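Local coordinates for macro domain-containing protein (Thermosipho africanus, PDB 7OMU) that is of unknown function but joins a DarT-family domain to a macro domain, which holds adenosine-5-diphosphoribose in the model, at residues Gln240-Ser245 / Thr312-Phe317; Pro265-Val270 / Tyr288-Ser293; Thr30-Val35 / Asp106-Ala111. The protein carries 1 engineered substitution. All blocks are in the same frame, centred on the assembly; numbering follows the deposited sequence.

Interaction 1 of 3, residues Gln240-Ser245 / Thr312-Phe317; sequences QTLTVS and TWFLLF. With APR (adenosine-5-diphosphoribose), chain C.
Thr241 through Ser245 pair in register with Trp313 through Phe317 as neighbouring parallel strands in the central mixed sheet of the macro domain, their axes 28° apart. The backbone evidence is five N-H...O bonds that alternate along the pair, from Trp313 N to Gln240 O (2.8 Å) to Phe317 N on Val244 O (3.0 Å). Strand 351-354 flanks 241-246 on its other side, and strand 286-288 flanks 313-318.

Apolar packing divides between the two faces of the sheet. On one, Thr243 CG2 meets Phe317 CB at 3.6 Å, and Thr241 CG2 lies 3.8 Å from Leu315 CB; in both threonines the methyl is anti to the backbone N, leaving OG1 beside that N. Thr243 OG1 is hydrogen-bonded to Ala352 O, and helix 329-346 packs on Leu315 and Phe317. On the other face, Val244 CG2 sits at the edge of the Phe314 ring, 3.9 Å from CD2, while the ring also meets that of Phe264.

Polar side chains gather at the N-terminal end. Gln240 NE2 stands 3.2 Å above one face of the Trp313 ring, with amide and ring planes 54° apart. Gln311 OE1 accepts a bond from NE2, and Gln240 OE1 takes one from Thr241 OG1.

Ligand contact lies at the C-terminal end, where Ser245 belongs to the adenosine-5-diphosphoribose pocket: O1D of the ligand makes a weak 3.3 Å hydrogen bond to Ser245 O.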
loop_
_atom_site.group_PDB
_atom_site.type_symbol
_atom_site.label_atom_id
_atom_site.label_comp_id
_atom_site.label_asym_id
_atom_site.label_seq_id
_atom_site.Cartn_x
_atom_site.Cartn_y
_atom_site.Cartn_z
ATOM N N GLN A 240 15.274 -2.345 0.018
ATOM C CA GLN A 240 16.065 -1.280 0.686
ATOM C C GLN A 240 16.324 -0.134 -0.305
ATOM O O GLN A 240 16.422 1.018 0.143
ATOM C CB GLN A 240 17.341 -1.904 1.254
ATOM C CG GLN A 240 18.285 -0.909 1.909
ATOM C CD GLN A 240 19.458 -0.524 1.039
ATOM O OE1 GLN A 240 19.524 -0.834 -0.152
ATOM N NE2 GLN A 240 20.419 0.149 1.646
ATOM N N THR A 241 16.434 -0.436 -1.598
ATOM C CA THR A 241 16.702 0.553 -2.673
ATOM C C THR A 241 15.586 0.449 -3.714
ATOM O O THR A 241 15.415 -0.634 -4.297
ATOM C CB THR A 241 18.089 0.335 -3.291
ATOM O OG1 THR A 241 19.072 0.580 -2.282
ATOM C CG2 THR A 241 18.356 1.228 -4.484
ATOM N N LEU A 242 14.844 1.538 -3.909
ATOM C CA LEU A 242 13.790 1.657 -4.946
ATOM C C LEU A 242 14.379 2.432 -6.125
ATOM O O LEU A 242 14.879 3.551 -5.920
ATOM C CB LEU A 242 12.565 2.366 -4.357
ATOM C CG LEU A 242 12.105 1.866 -2.986
ATOM C CD1 LEU A 242 10.807 2.548 -2.578
ATOM C CD2 LEU A 242 11.940 0.350 -2.971
ATOM N N THR A 243 14.342 1.833 -7.308
ATOM C CA THR A 243 14.846 2.433 -8.563
ATOM C C THR A 243 13.716 3.247 -9.190
ATOM O O THR A 243 12.554 2.847 -9.068
ATOM C CB THR A 243 15.404 1.344 -9.482
ATOM O OG1 THR A 243 16.179 0.473 -8.659
ATOM C CG2 THR A 243 16.254 1.898 -10.599
ATOM N N VAL A 244 14.055 4.376 -9.800
ATOM C CA VAL A 244 13.079 5.353 -10.349
ATOM C C VAL A 244 13.578 5.755 -11.733
ATOM O O VAL A 244 14.670 6.349 -11.813
ATOM C CB VAL A 244 12.941 6.567 -9.413
ATOM C CG1 VAL A 244 12.041 7.644 -10.004
ATOM C CG2 VAL A 244 12.452 6.156 -8.034
ATOM N N SER A 245 12.817 5.412 -12.775
ATOM C CA SER A 245 13.112 5.792 -14.179
ATOM C C SER A 245 13.006 7.312 -14.279
ATOM O O SER A 245 11.965 7.841 -13.864
ATOM C CB SER A 245 12.185 5.105 -15.146
ATOM O OG SER A 245 11.596 3.958 -14.551
ATOM N N THR A 312 15.337 3.200 3.513
ATOM C CA THR A 312 14.841 3.155 2.113
ATOM C C THR A 312 15.583 4.218 1.298
ATOM O O THR A 312 15.339 5.420 1.520
ATOM C CB THR A 312 13.319 3.331 2.041
ATOM O OG1 THR A 312 12.710 2.347 2.877
ATOM C CG2 THR A 312 12.783 3.193 0.634
ATOM N N TRP A 313 16.471 3.766 0.413
ATOM C CA TRP A 313 17.248 4.592 -0.548
ATOM C C TRP A 313 16.493 4.649 -1.875
ATOM O O TRP A 313 15.644 3.775 -2.109
ATOM C CB TRP A 313 18.655 4.011 -0.749
ATOM C CG TRP A 313 19.531 4.024 0.466
ATOM C CD1 TRP A 313 19.307 4.663 1.652
ATOM C CD2 TRP A 313 20.818 3.397 0.591
ATOM N NE1 TRP A 313 20.358 4.465 2.509
ATOM C CE2 TRP A 313 21.298 3.690 1.886
ATOM C CE3 TRP A 313 21.606 2.619 -0.262
ATOM C CZ2 TRP A 313 22.528 3.223 2.345
ATOM C CZ3 TRP A 313 22.823 2.162 0.191
ATOM C CH2 TRP A 313 23.278 2.463 1.476
ATOM N N PHE A 314 16.807 5.639 -2.706
ATOM C CA PHE A 314 16.244 5.817 -4.066
ATOM C C PHE A 314 17.393 5.832 -5.072
ATOM O O PHE A 314 18.307 6.655 -4.913
ATOM C CB PHE A 314 15.429 7.108 -4.154
ATOM C CG PHE A 314 14.087 7.029 -3.480
ATOM C CD1 PHE A 314 13.979 7.135 -2.104
ATOM C CD2 PHE A 314 12.939 6.824 -4.223
ATOM C CE1 PHE A 314 12.741 7.062 -1.486
ATOM C CE2 PHE A 314 11.702 6.746 -3.600
ATOM C CZ PHE A 314 11.601 6.868 -2.233
ATOM N N LEU A 315 17.345 4.929 -6.053
ATOM C CA LEU A 315 18.295 4.876 -7.189
ATOM C C LEU A 315 17.645 5.598 -8.368
ATOM O O LEU A 315 16.588 5.145 -8.816
ATOM C CB LEU A 315 18.610 3.418 -7.531
ATOM C CG LEU A 315 19.639 3.210 -8.642
ATOM C CD1 LEU A 315 20.996 3.765 -8.232
ATOM C CD2 LEU A 315 19.762 1.739 -9.006
ATOM N N LEU A 316 18.242 6.704 -8.811
ATOM C CA LEU A 316 17.804 7.465 -10.008
ATOM C C LEU A 316 18.479 6.852 -11.235
ATOM O O LEU A 316 19.713 6.941 -11.346
ATOM C CB LEU A 316 18.149 8.944 -9.816
ATOM C CG LEU A 316 17.550 9.573 -8.559
ATOM C CD1 LEU A 316 18.054 10.991 -8.364
ATOM C CD2 LEU A 316 16.028 9.545 -8.607
ATOM N N PHE A 317 17.679 6.232 -12.102
ATOM C CA PHE A 317 18.118 5.432 -13.269
ATOM C C PHE A 317 17.673 6.126 -14.550
ATOM O O PHE A 317 16.521 6.004 -14.951
ATOM C CB PHE A 317 17.521 4.030 -13.168
ATOM C CG PHE A 317 18.119 3.020 -14.109
ATOM C CD1 PHE A 317 17.987 3.161 -15.480
ATOM C CD2 PHE A 317 18.806 1.923 -13.618
ATOM C CE1 PHE A 317 18.534 2.228 -16.343
ATOM C CE2 PHE A 317 19.348 0.987 -14.483
ATOM C CZ PHE A 317 19.214 1.143 -15.842
HETATM N N1 APR C . 4.955 -0.132 -8.986
HETATM C C2 APR C . 5.443 -0.816 -10.029
HETATM N N3 APR C . 5.498 -0.471 -11.315
HETATM C C4 APR C . 4.966 0.750 -11.498
HETATM C C5 APR C . 4.424 1.571 -10.531
HETATM C C6 APR C . 4.423 1.094 -9.205
HETATM N N6 APR C . 3.933 1.774 -8.171
HETATM N N7 APR C . 3.975 2.755 -11.105
HETATM C C8 APR C . 4.250 2.633 -12.383
HETATM N N9 APR C . 4.851 1.428 -12.681
HETATM C "C1'" APR C . 5.297 0.942 -13.989
HETATM C "C2'" APR C . 4.471 1.462 -15.164
HETATM O "O2'" APR C . 3.422 0.571 -15.479
HETATM C "C3'" APR C . 5.497 1.584 -16.299
HETATM O "O3'" APR C . 5.295 0.572 -17.276
HETATM O "O4'" APR C . 6.611 1.396 -14.197
HETATM C "C4'" APR C . 6.872 1.451 -15.621
HETATM C "C5'" APR C . 7.866 2.555 -15.909
HETATM O "O5'" APR C . 7.348 3.839 -15.445
HETATM P PA APR C . 7.620 5.210 -16.251
HETATM O O1A APR C . 7.734 6.339 -15.280
HETATM O O2A APR C . 6.619 5.348 -17.351
HETATM O O3A APR C . 9.074 4.952 -16.893
HETATM P PB APR C . 9.728 5.177 -18.346
HETATM O O1B APR C . 8.902 4.444 -19.350
HETATM O O2B APR C . 11.184 4.851 -18.272
HETATM O O5D APR C . 9.541 6.763 -18.549
HETATM C C5D APR C . 10.520 7.690 -17.995
HETATM O O4D APR C . 8.844 9.346 -17.463
HETATM O O1D APR C . 9.066 8.778 -15.241
HETATM C C1D APR C . 9.192 9.807 -16.151
HETATM O O2D APR C . 10.909 11.536 -15.653
HETATM C C2D APR C . 10.658 10.266 -16.225
HETATM O O3D APR C . 10.721 11.441 -18.376
HETATM C C3D APR C . 11.001 10.216 -17.713
HETATM C C4D APR C . 10.058 9.113 -18.207
#

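Interaction 2 of 3, residues Pro265-Val270 / Tyr288-Ser293; sequences PDVYVV and YKRESS
Tyr288 opens the segment with its ring against Val270, Val267 and Asp266 of helix 265-275. Val270 CG2 makes a CH-pi contact with one face, 3.7 Å from the Tyr288 ring centroid and 17° off the normal. The ring edge receives Val267 CG2, 3.9 Å from Tyr288 CE2, and Tyr288 OH donates to Asp266 OD2 over 2.7 Å. With CG anti to the backbone N (chi1 180°), the tyrosine extends from the strand far enough to place OH beside this carboxylate.

Lys289 next centres an inverse gamma turn, which redirects the chain; its NZ forms a salt bridge with Glu346.

Arg290 then comes back to the helix. Its CB lies over the centre of the Tyr288 ring, 3.8 Å above the plane and opposite Val270, so the ring is clasped on both faces. With the chain bent at chi3 (104°), Arg290 NH1 faces both carboxylate oxygens of Asp266, in a salt bridge with OD1 and a 3.0 Å hydrogen bond to OD2. OD2 is thus gripped twice, by the tyrosine on its anti lone pair and by the arginine on its syn side.

Farther along, Ser292 CB lies 3.5 Å above one face of the Arg290 guanidinium, and Ser293 takes the N-cap position of helix 294-298.

In this macro domain's alpha/beta/alpha sandwich, helix 265-275 packs across edge strand 286-288, through Tyr288, and its neighbour 313-318, through Phe314 and Leu316, which Val267 touches.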
loop_
_atom_site.group_PDB
_atom_site.type_symbol
_atom_site.label_atom_id
_atom_site.label_comp_id
_atom_site.label_asym_id
_atom_site.label_seq_id
_atom_site.Cartn_x
_atom_site.Cartn_y
_atom_site.Cartn_z
ATOM N N PRO A 265 9.004 14.400 -2.378
ATOM C CA PRO A 265 9.446 15.609 -3.076
ATOM C C PRO A 265 10.945 15.924 -2.920
ATOM O O PRO A 265 11.510 16.510 -3.828
ATOM C CB PRO A 265 8.569 16.714 -2.465
ATOM C CG PRO A 265 8.126 16.148 -1.137
ATOM C CD PRO A 265 7.945 14.669 -1.399
ATOM N N ASP A 266 11.559 15.534 -1.801
ATOM C CA ASP A 266 13.023 15.694 -1.576
ATOM C C ASP A 266 13.803 14.907 -2.641
ATOM O O ASP A 266 14.892 15.376 -3.015
ATOM C CB ASP A 266 13.435 15.257 -0.170
ATOM C CG ASP A 266 13.231 13.776 0.075
ATOM O OD1 ASP A 266 12.078 13.319 -0.089
ATOM O OD2 ASP A 266 14.221 13.089 0.415
ATOM N N VAL A 267 13.276 13.766 -3.102
ATOM C CA VAL A 267 13.908 12.917 -4.161
ATOM C C VAL A 267 13.945 13.719 -5.467
ATOM O O VAL A 267 14.959 13.652 -6.185
ATOM C CB VAL A 267 13.177 11.571 -4.354
ATOM C CG1 VAL A 267 13.734 10.779 -5.529
ATOM C CG2 VAL A 267 13.211 10.718 -3.095
ATOM N N TYR A 268 12.862 14.431 -5.770
ATOM C CA TYR A 268 12.741 15.317 -6.954
ATOM C C TYR A 268 13.856 16.363 -6.898
ATOM O O TYR A 268 14.571 16.540 -7.902
ATOM C CB TYR A 268 11.341 15.939 -7.000
ATOM C CG TYR A 268 11.140 17.015 -8.034
ATOM C CD1 TYR A 268 11.595 16.859 -9.332
ATOM C CD2 TYR A 268 10.462 18.180 -7.720
ATOM C CE1 TYR A 268 11.404 17.846 -10.285
ATOM C CE2 TYR A 268 10.262 19.175 -8.659
ATOM C CZ TYR A 268 10.735 19.007 -9.947
ATOM O OH TYR A 268 10.545 19.979 -10.883
ATOM N N VAL A 269 14.013 17.005 -5.739
ATOM C CA VAL A 269 15.009 18.090 -5.500
ATOM C C VAL A 269 16.424 17.531 -5.682
ATOM O O VAL A 269 17.257 18.210 -6.313
ATOM C CB VAL A 269 14.821 18.706 -4.104
ATOM C CG1 VAL A 269 15.988 19.598 -3.714
ATOM C CG2 VAL A 269 13.508 19.471 -4.019
ATOM N N VAL A 270 16.682 16.350 -5.121
ATOM C CA VAL A 270 17.991 15.637 -5.214
ATOM C C VAL A 270 18.248 15.309 -6.686
ATOM O O VAL A 270 19.397 15.452 -7.138
ATOM C CB VAL A 270 18.007 14.372 -4.334
ATOM C CG1 VAL A 270 19.105 13.405 -4.735
ATOM C CG2 VAL A 270 18.133 14.722 -2.863
ATOM N N TYR A 288 20.618 7.892 -4.169
ATOM C CA TYR A 288 20.251 8.787 -3.041
ATOM C C TYR A 288 20.134 7.935 -1.779
ATOM O O TYR A 288 19.173 7.158 -1.686
ATOM C CB TYR A 288 18.939 9.513 -3.357
ATOM C CG TYR A 288 18.413 10.463 -2.307
ATOM C CD1 TYR A 288 19.236 11.054 -1.365
ATOM C CD2 TYR A 288 17.075 10.817 -2.301
ATOM C CE1 TYR A 288 18.735 11.939 -0.425
ATOM C CE2 TYR A 288 16.557 11.704 -1.373
ATOM C CZ TYR A 288 17.391 12.271 -0.428
ATOM O OH TYR A 288 16.889 13.153 0.487
ATOM N N LYS A 289 21.096 8.058 -0.860
ATOM C CA LYS A 289 21.112 7.313 0.424
ATOM C C LYS A 289 20.282 8.094 1.449
ATOM O O LYS A 289 20.851 8.591 2.427
ATOM C CB LYS A 289 22.556 7.050 0.860
ATOM C CG LYS A 289 23.322 6.113 -0.063
ATOM C CD LYS A 289 24.700 5.763 0.438
ATOM C CE LYS A 289 25.521 4.997 -0.575
ATOM N NZ LYS A 289 26.919 4.825 -0.115
ATOM N N ARG A 290 18.973 8.171 1.206
ATOM C CA ARG A 290 17.966 8.905 2.017
ATOM C C ARG A 290 17.890 8.292 3.421
ATOM O O ARG A 290 17.546 7.096 3.527
ATOM C CB ARG A 290 16.613 8.824 1.304
ATOM C CG ARG A 290 15.641 9.946 1.631
ATOM C CD ARG A 290 14.429 9.852 0.726
ATOM N NE ARG A 290 13.272 9.312 1.414
ATOM C CZ ARG A 290 12.149 9.978 1.637
ATOM N NH1 ARG A 290 12.019 11.223 1.221
ATOM N NH2 ARG A 290 11.149 9.395 2.276
ATOM N N GLU A 291 18.183 9.085 4.457
ATOM C CA GLU A 291 18.210 8.635 5.878
ATOM C C GLU A 291 16.796 8.701 6.474
ATOM O O GLU A 291 16.637 8.299 7.639
ATOM C CB GLU A 291 19.226 9.450 6.681
ATOM C CG GLU A 291 20.666 9.096 6.330
ATOM C CD GLU A 291 21.756 9.798 7.123
ATOM O OE1 GLU A 291 21.617 9.897 8.364
ATOM O OE2 GLU A 291 22.753 10.237 6.495
ATOM N N SER A 292 15.810 9.160 5.697
ATOM C CA SER A 292 14.375 9.253 6.087
ATOM C C SER A 292 13.815 7.844 6.321
ATOM O O SER A 292 14.268 6.910 5.635
ATOM C CB SER A 292 13.573 10.006 5.035
ATOM O OG SER A 292 12.440 10.655 5.599
ATOM N N SER A 293 12.880 7.712 7.267
ATOM C CA SER A 293 12.165 6.455 7.615
ATOM C C SER A 293 10.818 6.404 6.884
ATOM O O SER A 293 9.979 7.293 7.129
ATOM C CB SER A 293 11.971 6.336 9.102
ATOM O OG SER A 293 11.017 5.327 9.396
#

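Interaction 3 of 3, residues Thr30-Val35 / Asp106-Ala111; sequences THIDNV and DLAIVA
Asp106 O meets two groups of the facing segment, the backbone N of Ile32 and the ring of His31. Ile32 N donates to Asp106 O over 2.9 Å from above the carbonyl plane, 40° out of it. The His31 ring turns a face to Asp106 O, which stands 3.3 Å above the ring plane and near its centre; this is packing against a ring face, since the angle at ND1 is too poor for a hydrogen bond. The first torsion of His31, with CG anti to the backbone N (chi1 -161°), swings the imidazole to that place. Its rotation is further fixed by Asp33 N, which donates to His31 ND1 (3.2 Å) from within the ring plane.

Thr30 and Ala108 form an antiparallel hydrogen-bonded pair. Thr30 N reaches Ala108 O at 3.0 Å, and Ala108 N returns to Thr30 O at 2.9 Å. His31 and Leu107, the adjacent pair, are non-hydrogen-bonded.

Side chains on the face of Thr30 and Ala108 close the contact. Val35 CG2 comes 3.7 Å from Ala108 CB, and Thr30 CG2 crosses toward Val110 CG2. Thr30 OG1 accepts from Asn34 ND2 at 3.1 Å, a nearly straight bond (174°) that links the turn after His31 to the strand residue before it. Ile32 and Val35 in turn touch helix 190-200, while Leu107 packs on helix 92-99.

The arrangement is an antiparallel strand pair at the edge of the mixed four-stranded sheet of the DarT-family domain, where strand 25-31 ends and the chain turns into helix 35-41.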
loop_
_atom_site.group_PDB
_atom_site.type_symbol
_atom_site.label_atom_id
_atom_site.label_comp_id
_atom_site.label_asym_id
_atom_site.label_seq_id
_atom_site.Cartn_x
_atom_site.Cartn_y
_atom_site.Cartn_z
ATOM N N THR A 30 -9.539 -6.150 12.127
ATOM C CA THR A 30 -9.471 -6.836 13.445
ATOM C C THR A 30 -8.446 -7.975 13.421
ATOM O O THR A 30 -8.050 -8.410 12.323
ATOM C CB THR A 30 -10.846 -7.374 13.857
ATOM O OG1 THR A 30 -10.803 -7.655 15.257
ATOM C CG2 THR A 30 -11.258 -8.605 13.079
ATOM N N HIS A 31 -8.053 -8.449 14.603
ATOM C CA HIS A 31 -7.242 -9.680 14.778
ATOM C C HIS A 31 -8.108 -10.867 14.354
ATOM O O HIS A 31 -9.316 -10.855 14.643
ATOM C CB HIS A 31 -6.729 -9.803 16.219
ATOM C CG HIS A 31 -5.565 -10.725 16.363
ATOM N ND1 HIS A 31 -5.669 -12.088 16.160
ATOM C CD2 HIS A 31 -4.278 -10.488 16.698
ATOM C CE1 HIS A 31 -4.495 -12.651 16.358
ATOM N NE2 HIS A 31 -3.623 -11.692 16.692
ATOM N N ILE A 32 -7.517 -11.848 13.677
ATOM C CA ILE A 32 -8.266 -12.985 13.070
ATOM C C ILE A 32 -8.813 -13.892 14.183
ATOM O O ILE A 32 -9.748 -14.664 13.902
ATOM C CB ILE A 32 -7.397 -13.742 12.049
ATOM C CG1 ILE A 32 -8.234 -14.748 11.257
ATOM C CG2 ILE A 32 -6.201 -14.396 12.721
ATOM C CD1 ILE A 32 -7.537 -15.325 10.050
ATOM N N ASP A 33 -8.270 -13.791 15.402
ATOM C CA ASP A 33 -8.759 -14.530 16.599
ATOM C C ASP A 33 -10.180 -14.067 16.955
ATOM O O ASP A 33 -10.934 -14.882 17.525
ATOM C CB ASP A 33 -7.803 -14.363 17.784
ATOM C CG ASP A 33 -6.458 -15.064 17.624
ATOM O OD1 ASP A 33 -6.326 -15.916 16.707
ATOM O OD2 ASP A 33 -5.544 -14.754 18.423
ATOM N N ASN A 34 -10.542 -12.825 16.611
ATOM C CA ASN A 34 -11.832 -12.192 16.998
ATOM C C ASN A 34 -12.958 -12.542 16.015
ATOM O O ASN A 34 -14.112 -12.200 16.326
ATOM C CB ASN A 34 -11.718 -10.669 17.077
ATOM C CG ASN A 34 -10.753 -10.198 18.143
ATOM O OD1 ASN A 34 -10.562 -10.869 19.157
ATOM N ND2 ASN A 34 -10.152 -9.037 17.928
ATOM N N VAL A 35 -12.661 -13.177 14.878
ATOM C CA VAL A 35 -13.631 -13.303 13.748
ATOM C C VAL A 35 -14.843 -14.126 14.186
ATOM O O VAL A 35 -15.971 -13.720 13.912
ATOM C CB VAL A 35 -12.979 -13.861 12.466
ATOM C CG1 VAL A 35 -14.013 -14.148 11.384
ATOM C CG2 VAL A 35 -11.910 -12.916 11.937
ATOM N N ASP A 106 -2.158 -12.684 10.966
ATOM C CA ASP A 106 -2.753 -12.327 12.285
ATOM C C ASP A 106 -3.997 -11.451 12.094
ATOM O O ASP A 106 -4.716 -11.238 13.090
ATOM C CB ASP A 106 -1.770 -11.565 13.178
ATOM C CG ASP A 106 -0.498 -12.320 13.519
ATOM O OD1 ASP A 106 -0.599 -13.514 13.877
ATOM O OD2 ASP A 106 0.585 -11.701 13.437
ATOM N N LEU A 107 -4.229 -10.937 10.883
ATOM C CA LEU A 107 -5.247 -9.887 10.628
ATOM C C LEU A 107 -6.341 -10.405 9.696
ATOM O O LEU A 107 -6.065 -11.289 8.848
ATOM C CB LEU A 107 -4.566 -8.653 10.028
ATOM C CG LEU A 107 -3.705 -7.846 10.996
ATOM C CD1 LEU A 107 -3.139 -6.614 10.307
ATOM C CD2 LEU A 107 -4.500 -7.442 12.230
ATOM N N ALA A 108 -7.533 -9.831 9.859
ATOM C CA ALA A 108 -8.731 -10.068 9.029
ATOM C C ALA A 108 -9.463 -8.738 8.833
ATOM O O ALA A 108 -9.605 -7.985 9.809
ATOM C CB ALA A 108 -9.607 -11.099 9.688
ATOM N N ILE A 109 -9.884 -8.452 7.601
ATOM C CA ILE A 109 -10.759 -7.293 7.269
ATOM C C ILE A 109 -12.173 -7.841 7.065
ATOM O O ILE A 109 -12.367 -8.673 6.163
ATOM C CB ILE A 109 -10.207 -6.520 6.056
ATOM C CG1 ILE A 109 -8.847 -5.900 6.389
ATOM C CG2 ILE A 109 -11.191 -5.466 5.572
ATOM C CD1 ILE A 109 -7.906 -5.803 5.213
ATOM N N VAL A 110 -13.100 -7.441 7.936
ATOM C CA VAL A 110 -14.517 -7.896 7.917
ATOM C C VAL A 110 -15.290 -6.927 7.025
ATOM O O VAL A 110 -15.298 -5.726 7.339
ATOM C CB VAL A 110 -15.114 -7.974 9.336
ATOM C CG1 VAL A 110 -16.577 -8.404 9.313
ATOM C CG2 VAL A 110 -14.294 -8.894 10.231
ATOM N N ALA A 111 -15.872 -7.437 5.942
ATOM C CA ALA A 111 -16.678 -6.661 4.977
ATOM C C ALA A 111 -18.103 -6.512 5.518
ATOM O O ALA A 111 -18.681 -7.517 5.970
ATOM C CB ALA A 111 -16.661 -7.333 3.629
#

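From the N terminus, interaction 3 comes first: strand 107-113 returns to strand 25-31 and closes a loop of 70 residues inside the DarT-family domain. It is complete before interaction 1 opens, and the two lie in series on opposite sides of the chain's centre, with centres about 34 Å apart. Within the macro domain, interaction 1 closes a 66-residue loop, and interaction 2, with 17 residues between its segments, is nested inside it. These two touch directly: Tyr288 N and Phe314 O, 2.7 Å apart, probably form a hydrogen bond. Strand 286-288 and the two parallel strands are thereby joined side by side in one sheet, with helix 265-275 packed on it.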